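PDB 6BAR: Rod shape determining protein RodA from Thermus thermophilus, which probably polymerises lipid-linked disaccharide precursors into peptidoglycan glycan strands, as a membrane-embedded glycosyltransferase of the SEDS family needed for cell wall elongation. Local coordinates for residues A10-V16 and V349-R354; S230-K236 and E263-V268. One frame throughout, in Å; residues are numbered along the deposited sequence.

Interaction 1: residues A10-V16 and V349-R354; sequences AYDWGLV and VLLVHR
Tyr-11 and Arg-354 run side by side, pointing the same way, and meet through a weak hydrogen bond from Arg-354 NE to Tyr-11 OH (3.1 Å, 131° at the hydrogen). The guanidinium stands almost perpendicular to the phenol ring, with planes 87° apart, and turns its edge to the hydroxyl. The hydroxyl's stronger partner is Gln-58 OE1, and Gln-58 O weakly accepts from Arg-354 NH2.

Apolar contacts centre on Leu-350. Its CG lies 3.7 Å from Tyr-11 CD2, the two side chains crossing at about a right angle. The branches divide the other partners: CD1 touches Leu-15 CD2 (3.6 Å) as the two leucines slide past each other in opposite directions, whereas CD2 meets Val-16 CG2 (3.8 Å).

Asp-12 brings its CB to His-353 CE1 (3.8 Å). With CG anti to the backbone N (chi1 177°), its carboxylate turns to its own helix, where OD2 accepts from Leu-15 N (3.2 Å) from above the carboxylate plane, while OD1 forms a salt bridge to Arg-283.

This side-chain N-cap of helix 13-30, packed against the C-terminal end of helix 336-354, joins the first and last modelled helices, consistent with the multi-helix membrane bundle of SEDS proteins.

Interaction 2: residues S230-K236 and E263-V268; sequences SGGLFGK and EEWGFV
Glu-264 O is gripped by two successive amides of the loop. Phe-234 N gives it the straighter bond (2.5 Å, 163° at the hydrogen), in the carbonyl plane and on a lone pair. Leu-233 N adds a weak, bent bond to the same oxygen at 2.7 Å. Gly-232 CA approaches Glu-264 O as well, in a CA-H...O contact of 3.5 Å. The Gly-232 backbone, with its positive phi, is in a region open mainly to glycine, which lets the chain lie close against the turn between helices 258-264 and 266-288.

The aromatic contact lies beside this grip. Phe-234 CE1 reaches Trp-265 CZ3 (3.5 Å), and Trp-265 CE3 sits over one face of the phenyl ring, offset toward its rim. The rings are tilted by 38° with centroids 4.4 Å apart, neither parallel nor perpendicular. With CG anti to the carbonyl carbon (Phe-234 chi1 -78°), the phenyl swings back to the indole although its CB points away from 263-268. Trp-261 stacks on the same indole.

The extended side chain of Glu-264 runs alongside the loop backbone at Gly-235, its carboxylate beside Gly-235 CA, 3.2 Å from Glu-264 OE2; Ser-32 OG hydrogen-bonds that oxygen. At the other end, Val-268 CG2 lies against Ser-230 O, and Phe-267 pairs by backbone with Gly-229.

Residues on both sides of 230-236, namely 189-227 and 237-251, are not modelled. Backbone donors meeting a carbonyl at the end of helix 258-264, together with one aromatic pair, thus dock a short ordered piece of a loop that is otherwise largely unmodelled and probably flexible; the hydrogen bonds between the two segments come from the backbone.

Interaction 1 is partly buried and joins the first and last modelled helices of the chain, whereas interaction 2 is a surface contact, its centre about 28 Å from that of the chain, between a loop and the break between two helices. The centres of interactions 1 and 2 lie about 33 Å apart and the two do not touch. Helix 266-288 connects them: its start belongs to interaction 2, and farther along it Leu-280, Arg-283 and Leu-287 meet residues of interaction 1. The chemistry follows the setting. Interaction 1 works through side chains, with leucine and valine packing beside a polar tyrosine-arginine pair; interaction 2 depends mainly on backbone amides, glycines and an aromatic pair.

Interaction 1: residues A10-V16 and V349-R354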
ATOM      1  N   ALA A  10     -22.136  -9.107   0.339  1.00136.66           N
ATOM      2  CA  ALA A  10     -22.039  -9.088  -1.124  1.00114.27           C
ATOM      3  C   ALA A  10     -20.657  -8.626  -1.569  1.00112.80           C
ATOM      4  O   ALA A  10     -20.517  -7.664  -2.328  1.00 96.74           O
ATOM      5  CB  ALA A  10     -23.122  -8.199  -1.717  1.00112.91           C
ATOM      6  N   TYR A  11     -19.611  -9.296  -1.091  1.00119.37           N
ATOM      7  CA  TYR A  11     -18.248  -8.931  -1.445  1.00111.68           C
ATOM      8  C   TYR A  11     -17.787  -9.721  -2.668  1.00103.86           C
ATOM      9  O   TYR A  11     -18.458 -10.645  -3.135  1.00115.11           O
ATOM     10  CB  TYR A  11     -17.295  -9.178  -0.270  1.00 92.41           C
ATOM     11  CG  TYR A  11     -17.611  -8.383   0.977  1.00 83.02           C
ATOM     12  CD1 TYR A  11     -18.377  -8.938   1.997  1.00 97.06           C
ATOM     13  CD2 TYR A  11     -17.132  -7.090   1.145  1.00 81.80           C
ATOM     14  CE1 TYR A  11     -18.665  -8.226   3.147  1.00 82.76           C
ATOM     15  CE2 TYR A  11     -17.415  -6.366   2.293  1.00 86.85           C
ATOM     16  CZ  TYR A  11     -18.184  -6.942   3.292  1.00 86.27           C
ATOM     17  OH  TYR A  11     -18.474  -6.238   4.438  1.00 87.63           O
ATOM     18  N   ASP A  12     -16.625  -9.344  -3.191  1.00102.38           N
ATOM     19  CA  ASP A  12     -15.948 -10.153  -4.201  1.00104.94           C
ATOM     20  C   ASP A  12     -15.025 -11.104  -3.456  1.00 89.60           C
ATOM     21  O   ASP A  12     -13.913 -10.736  -3.079  1.00109.99           O
ATOM     22  CB  ASP A  12     -15.175  -9.290  -5.189  1.00101.47           C
ATOM     23  CG  ASP A  12     -14.409 -10.120  -6.199  1.00100.71           C
ATOM     24  OD1 ASP A  12     -15.041 -10.832  -7.007  1.00105.96           O
ATOM     25  OD2 ASP A  12     -13.164 -10.076  -6.178  1.00117.28           O
ATOM     26  N   TRP A  13     -15.487 -12.332  -3.237  1.00 95.02           N
ATOM     27  CA  TRP A  13     -14.715 -13.263  -2.427  1.00104.19           C
ATOM     28  C   TRP A  13     -13.457 -13.758  -3.134  1.00113.12           C
ATOM     29  O   TRP A  13     -12.550 -14.257  -2.460  1.00110.31           O
ATOM     30  CB  TRP A  13     -15.601 -14.440  -2.006  1.00108.41           C
ATOM     31  CG  TRP A  13     -16.830 -14.006  -1.252  1.00116.54           C
ATOM     32  CD1 TRP A  13     -18.057 -13.719  -1.780  1.00123.59           C
ATOM     33  CD2 TRP A  13     -16.945 -13.792   0.164  1.00121.24           C
ATOM     34  NE1 TRP A  13     -18.931 -13.348  -0.784  1.00129.63           N
ATOM     35  CE2 TRP A  13     -18.273 -13.384   0.418  1.00129.65           C
ATOM     36  CE3 TRP A  13     -16.058 -13.908   1.238  1.00110.40           C
ATOM     37  CZ2 TRP A  13     -18.733 -13.093   1.705  1.00126.63           C
ATOM     38  CZ3 TRP A  13     -16.517 -13.619   2.514  1.00115.00           C
ATOM     39  CH2 TRP A  13     -17.841 -13.217   2.735  1.00134.68           C
ATOM     40  N   GLY A  14     -13.372 -13.622  -4.459  1.00117.76           N
ATOM     41  CA  GLY A  14     -12.141 -13.977  -5.149  1.00106.84           C
ATOM     42  C   GLY A  14     -10.949 -13.169  -4.669  1.00113.05           C
ATOM     43  O   GLY A  14      -9.873 -13.722  -4.419  1.00123.44           O
ATOM     44  N   LEU A  15     -11.125 -11.852  -4.526  1.00 99.69           N
ATOM     45  CA  LEU A  15     -10.064 -11.010  -3.979  1.00100.33           C
ATOM     46  C   LEU A  15      -9.707 -11.431  -2.561  1.00101.35           C
ATOM     47  O   LEU A  15      -8.533 -11.394  -2.166  1.00105.71           O
ATOM     48  CB  LEU A  15     -10.496  -9.545  -4.012  1.00 87.26           C
ATOM     49  CG  LEU A  15      -9.537  -8.519  -3.412  1.00 89.18           C
ATOM     50  CD1 LEU A  15      -8.218  -8.520  -4.170  1.00 96.89           C
ATOM     51  CD2 LEU A  15     -10.164  -7.137  -3.431  1.00 89.55           C
ATOM     52  N   VAL A  16     -10.712 -11.832  -1.781  1.00 95.66           N
ATOM     53  CA  VAL A  16     -10.463 -12.335  -0.435  1.00 95.85           C
ATOM     54  C   VAL A  16      -9.551 -13.561  -0.488  1.00105.31           C
ATOM     55  O   VAL A  16      -8.575 -13.663   0.269  1.00104.22           O
ATOM     56  CB  VAL A  16     -11.800 -12.633   0.269  1.00 82.40           C
ATOM     57  CG1 VAL A  16     -11.566 -13.068   1.697  1.00 75.15           C
ATOM     58  CG2 VAL A  16     -12.706 -11.407   0.221  1.00 86.61           C
ATOM     59  N   VAL A 349     -11.097  -1.084   0.612  1.00 76.39           N
ATOM     60  CA  VAL A 349     -11.448  -1.301  -0.787  1.00 83.42           C
ATOM     61  C   VAL A 349     -12.610  -2.291  -0.892  1.00 83.74           C
ATOM     62  O   VAL A 349     -13.506  -2.126  -1.733  1.00 80.79           O
ATOM     63  CB  VAL A 349     -10.205  -1.737  -1.598  1.00 89.44           C
ATOM     64  CG1 VAL A 349      -9.875  -3.199  -1.409  1.00 86.05           C
ATOM     65  CG2 VAL A 349     -10.389  -1.438  -3.070  1.00 99.77           C
ATOM     66  N   LEU A 350     -12.661  -3.282   0.002  1.00 83.08           N
ATOM     67  CA  LEU A 350     -13.722  -4.285  -0.035  1.00 81.70           C
ATOM     68  C   LEU A 350     -15.072  -3.684   0.338  1.00 94.09           C
ATOM     69  O   LEU A 350     -16.106  -4.040  -0.249  1.00 80.43           O
ATOM     70  CB  LEU A 350     -13.367  -5.430   0.913  1.00 67.21           C
ATOM     71  CG  LEU A 350     -13.544  -6.845   0.386  1.00 83.11           C
ATOM     72  CD1 LEU A 350     -12.703  -7.033  -0.856  1.00 81.71           C
ATOM     73  CD2 LEU A 350     -13.157  -7.849   1.457  1.00 75.51           C
ATOM     74  N   LEU A 351     -15.083  -2.778   1.321  1.00 98.41           N
ATOM     75  CA  LEU A 351     -16.335  -2.130   1.693  1.00 73.77           C
ATOM     76  C   LEU A 351     -16.773  -1.117   0.643  1.00 81.59           C
ATOM     77  O   LEU A 351     -17.978  -0.927   0.447  1.00106.90           O
ATOM     78  CB  LEU A 351     -16.230  -1.467   3.071  1.00 73.93           C
ATOM     79  CG  LEU A 351     -15.751  -0.025   3.250  1.00 82.39           C
ATOM     80  CD1 LEU A 351     -16.882   0.988   3.086  1.00 76.65           C
ATOM     81  CD2 LEU A 351     -15.071   0.148   4.606  1.00 77.16           C
ATOM     82  N   VAL A 352     -15.840  -0.456  -0.047  1.00 75.85           N
ATOM     83  CA  VAL A 352     -16.318   0.441  -1.094  1.00 89.93           C
ATOM     84  C   VAL A 352     -16.801  -0.351  -2.300  1.00102.26           C
ATOM     85  O   VAL A 352     -17.651   0.141  -3.052  1.00104.18           O
ATOM     86  CB  VAL A 352     -15.284   1.505  -1.526  1.00 71.98           C
ATOM     87  CG1 VAL A 352     -14.959   2.437  -0.372  1.00 85.68           C
ATOM     88  CG2 VAL A 352     -14.042   0.876  -2.082  1.00 83.25           C
ATOM     89  N   HIS A 353     -16.308  -1.579  -2.497  1.00 97.68           N
ATOM     90  CA  HIS A 353     -16.889  -2.415  -3.546  1.00 85.63           C
ATOM     91  C   HIS A 353     -18.260  -2.952  -3.155  1.00 93.93           C
ATOM     92  O   HIS A 353     -19.137  -3.065  -4.018  1.00101.54           O
ATOM     93  CB  HIS A 353     -15.962  -3.584  -3.900  1.00101.81           C
ATOM     94  CG  HIS A 353     -16.487  -4.456  -5.003  1.00 91.06           C
ATOM     95  ND1 HIS A 353     -16.972  -5.729  -4.781  1.00 94.51           N
ATOM     96  CD2 HIS A 353     -16.604  -4.236  -6.335  1.00 83.26           C
ATOM     97  CE1 HIS A 353     -17.365  -6.254  -5.929  1.00100.14           C
ATOM     98  NE2 HIS A 353     -17.152  -5.369  -6.887  1.00 78.91           N
ATOM     99  N   ARG A 354     -18.473  -3.290  -1.879  1.00 95.11           N
ATOM    100  CA  ARG A 354     -19.774  -3.829  -1.503  1.00 84.91           C
ATOM    101  C   ARG A 354     -20.877  -2.775  -1.500  1.00 97.68           C
ATOM    102  O   ARG A 354     -22.051  -3.132  -1.644  1.00105.64           O
ATOM    103  CB  ARG A 354     -19.714  -4.500  -0.133  1.00 79.42           C
ATOM    104  CG  ARG A 354     -19.848  -3.542   1.030  1.00 85.51           C
ATOM    105  CD  ARG A 354     -20.314  -4.261   2.284  1.00 96.54           C
ATOM    106  NE  ARG A 354     -19.825  -3.602   3.490  1.00 95.06           N
ATOM    107  CZ  ARG A 354     -20.370  -2.513   4.018  1.00101.82           C
ATOM    108  NH1 ARG A 354     -21.432  -1.955   3.450  1.00111.72           N
ATOM    109  NH2 ARG A 354     -19.853  -1.983   5.116  1.00 97.70           N
TER

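Interaction 2: residues S230-K236 and E263-V268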
ATOM      1  N   SER A 230      14.628 -25.041 -11.149  1.00131.20           N
ATOM      2  CA  SER A 230      13.179 -25.007 -11.306  1.00126.15           C
ATOM      3  C   SER A 230      12.474 -25.450 -10.028  1.00117.81           C
ATOM      4  O   SER A 230      11.347 -25.018  -9.765  1.00137.29           O
ATOM      5  CB  SER A 230      12.741 -25.868 -12.496  1.00109.55           C
ATOM      6  OG  SER A 230      12.924 -27.251 -12.246  1.00114.26           O
ATOM      7  N   GLY A 231      13.126 -26.276  -9.214  1.00113.51           N
ATOM      8  CA  GLY A 231      12.528 -26.764  -7.985  1.00118.86           C
ATOM      9  C   GLY A 231      12.899 -25.973  -6.746  1.00111.90           C
ATOM     10  O   GLY A 231      12.021 -25.559  -5.984  1.00111.46           O
ATOM     11  N   GLY A 232      14.190 -25.764  -6.525  1.00114.85           N
ATOM     12  CA  GLY A 232      14.662 -25.022  -5.372  1.00122.15           C
ATOM     13  C   GLY A 232      15.172 -25.914  -4.256  1.00132.42           C
ATOM     14  O   GLY A 232      15.603 -27.051  -4.464  1.00127.32           O
ATOM     15  N   LEU A 233      15.112 -25.374  -3.036  1.00138.39           N
ATOM     16  CA  LEU A 233      15.563 -26.083  -1.842  1.00129.83           C
ATOM     17  C   LEU A 233      14.433 -26.548  -0.928  1.00125.43           C
ATOM     18  O   LEU A 233      14.599 -27.561  -0.244  1.00126.96           O
ATOM     19  CB  LEU A 233      16.528 -25.207  -1.029  1.00118.21           C
ATOM     20  CG  LEU A 233      17.850 -24.850  -1.710  1.00112.66           C
ATOM     21  CD1 LEU A 233      18.793 -24.133  -0.747  1.00104.12           C
ATOM     22  CD2 LEU A 233      18.502 -26.096  -2.275  1.00111.96           C
ATOM     23  N   PHE A 234      13.299 -25.837  -0.896  1.00117.26           N
ATOM     24  CA  PHE A 234      12.131 -26.205  -0.081  1.00121.47           C
ATOM     25  C   PHE A 234      12.446 -26.127   1.418  1.00120.46           C
ATOM     26  O   PHE A 234      12.088 -27.013   2.199  1.00119.71           O
ATOM     27  CB  PHE A 234      11.601 -27.599  -0.458  1.00129.23           C
ATOM     28  CG  PHE A 234      10.767 -27.638  -1.729  1.00128.06           C
ATOM     29  CD1 PHE A 234       9.393 -27.848  -1.671  1.00122.69           C
ATOM     30  CD2 PHE A 234      11.357 -27.494  -2.977  1.00138.04           C
ATOM     31  CE1 PHE A 234       8.618 -27.898  -2.836  1.00113.67           C
ATOM     32  CE2 PHE A 234      10.589 -27.544  -4.145  1.00134.00           C
ATOM     33  CZ  PHE A 234       9.220 -27.746  -4.072  1.00113.78           C
ATOM     34  N   GLY A 235      13.113 -25.046   1.822  1.00123.53           N
ATOM     35  CA  GLY A 235      13.504 -24.887   3.212  1.00114.83           C
ATOM     36  C   GLY A 235      14.770 -25.612   3.606  1.00128.65           C
ATOM     37  O   GLY A 235      14.980 -25.875   4.796  1.00110.44           O
ATOM     38  N   LYS A 236      15.621 -25.950   2.644  1.00130.23           N
ATOM     39  CA  LYS A 236      16.859 -26.659   2.928  1.00107.88           C
ATOM     40  C   LYS A 236      18.042 -25.707   2.789  1.00119.29           C
ATOM     41  O   LYS A 236      17.871 -24.504   2.578  1.00110.00           O
ATOM     42  CB  LYS A 236      17.022 -27.864   1.991  1.00114.95           C
ATOM     43  CG  LYS A 236      16.027 -29.011   2.203  1.00104.92           C
ATOM     44  CD  LYS A 236      16.122 -30.035   1.065  1.00110.24           C
ATOM     45  CE  LYS A 236      15.082 -31.151   1.181  1.00113.64           C
ATOM     46  NZ  LYS A 236      15.375 -32.285   0.245  1.00113.82           N
ATOM     47  N   GLU A 263      15.306 -18.566  -3.702  1.00122.92           N
ATOM     48  CA  GLU A 263      16.296 -19.634  -3.788  1.00119.26           C
ATOM     49  C   GLU A 263      15.772 -20.989  -3.321  1.00119.58           C
ATOM     50  O   GLU A 263      16.143 -22.011  -3.906  1.00127.17           O
ATOM     51  CB  GLU A 263      17.546 -19.261  -2.975  1.00124.94           C
ATOM     52  CG  GLU A 263      18.757 -20.173  -3.196  1.00118.96           C
ATOM     53  CD  GLU A 263      20.014 -19.691  -2.476  1.00120.01           C
ATOM     54  OE1 GLU A 263      20.052 -18.525  -2.027  1.00124.51           O
ATOM     55  OE2 GLU A 263      20.970 -20.484  -2.358  1.00128.49           O
ATOM     56  N   GLU A 264      14.915 -21.033  -2.293  1.00118.62           N
ATOM     57  CA  GLU A 264      14.380 -22.308  -1.820  1.00116.14           C
ATOM     58  C   GLU A 264      13.218 -22.817  -2.670  1.00112.00           C
ATOM     59  O   GLU A 264      12.877 -24.001  -2.573  1.00108.86           O
ATOM     60  CB  GLU A 264      13.931 -22.202  -0.351  1.00107.31           C
ATOM     61  CG  GLU A 264      15.063 -21.953   0.660  1.00118.17           C
ATOM     62  CD  GLU A 264      14.600 -21.985   2.120  1.00117.75           C
ATOM     63  OE1 GLU A 264      15.443 -22.231   3.013  1.00114.01           O
ATOM     64  OE2 GLU A 264      13.396 -21.770   2.380  1.00112.95           O
ATOM     65  N   TRP A 265      12.613 -21.958  -3.497  1.00117.74           N
ATOM     66  CA  TRP A 265      11.500 -22.338  -4.360  1.00108.24           C
ATOM     67  C   TRP A 265      11.735 -22.050  -5.832  1.00105.67           C
ATOM     68  O   TRP A 265      10.925 -22.480  -6.663  1.00108.30           O
ATOM     69  CB  TRP A 265      10.212 -21.627  -3.930  1.00 93.00           C
ATOM     70  CG  TRP A 265       9.709 -22.071  -2.608  1.00 96.58           C
ATOM     71  CD1 TRP A 265      10.091 -21.601  -1.383  1.00101.97           C
ATOM     72  CD2 TRP A 265       8.729 -23.080  -2.364  1.00 91.71           C
ATOM     73  NE1 TRP A 265       9.402 -22.251  -0.391  1.00 94.23           N
ATOM     74  CE2 TRP A 265       8.557 -23.165  -0.966  1.00 96.81           C
ATOM     75  CE3 TRP A 265       7.973 -23.916  -3.190  1.00101.31           C
ATOM     76  CZ2 TRP A 265       7.663 -24.055  -0.378  1.00 87.88           C
ATOM     77  CZ3 TRP A 265       7.088 -24.798  -2.606  1.00 96.05           C
ATOM     78  CH2 TRP A 265       6.939 -24.861  -1.214  1.00 90.83           C
ATOM     79  N   GLY A 266      12.782 -21.305  -6.175  1.00111.31           N
ATOM     80  CA  GLY A 266      13.252 -21.257  -7.540  1.00119.63           C
ATOM     81  C   GLY A 266      12.278 -20.609  -8.504  1.00113.46           C
ATOM     82  O   GLY A 266      11.450 -19.761  -8.145  1.00105.02           O
ATOM     83  N   PHE A 267      12.387 -21.025  -9.768  1.00123.88           N
ATOM     84  CA  PHE A 267      11.650 -20.355 -10.829  1.00121.06           C
ATOM     85  C   PHE A 267      10.153 -20.597 -10.707  1.00134.24           C
ATOM     86  O   PHE A 267       9.358 -19.684 -10.950  1.00137.37           O
ATOM     87  CB  PHE A 267      12.162 -20.800 -12.196  1.00118.23           C
ATOM     88  CG  PHE A 267      12.089 -19.726 -13.237  1.00124.23           C
ATOM     89  CD1 PHE A 267      13.022 -18.701 -13.253  1.00127.51           C
ATOM     90  CD2 PHE A 267      11.083 -19.731 -14.190  1.00130.90           C
ATOM     91  CE1 PHE A 267      12.962 -17.705 -14.206  1.00126.53           C
ATOM     92  CE2 PHE A 267      11.014 -18.739 -15.148  1.00134.12           C
ATOM     93  CZ  PHE A 267      11.956 -17.723 -15.157  1.00139.08           C
ATOM     94  N   VAL A 268       9.745 -21.805 -10.309  1.00133.36           N
ATOM     95  CA  VAL A 268       8.320 -22.058 -10.112  1.00125.43           C
ATOM     96  C   VAL A 268       7.789 -21.224  -8.951  1.00113.52           C
ATOM     97  O   VAL A 268       6.682 -20.684  -9.019  1.00108.38           O
ATOM     98  CB  VAL A 268       8.056 -23.562  -9.908  1.00117.97           C
ATOM     99  CG1 VAL A 268       6.564 -23.817  -9.769  1.00118.51           C
ATOM    100  CG2 VAL A 268       8.616 -24.353 -11.080  1.00106.92           C
TER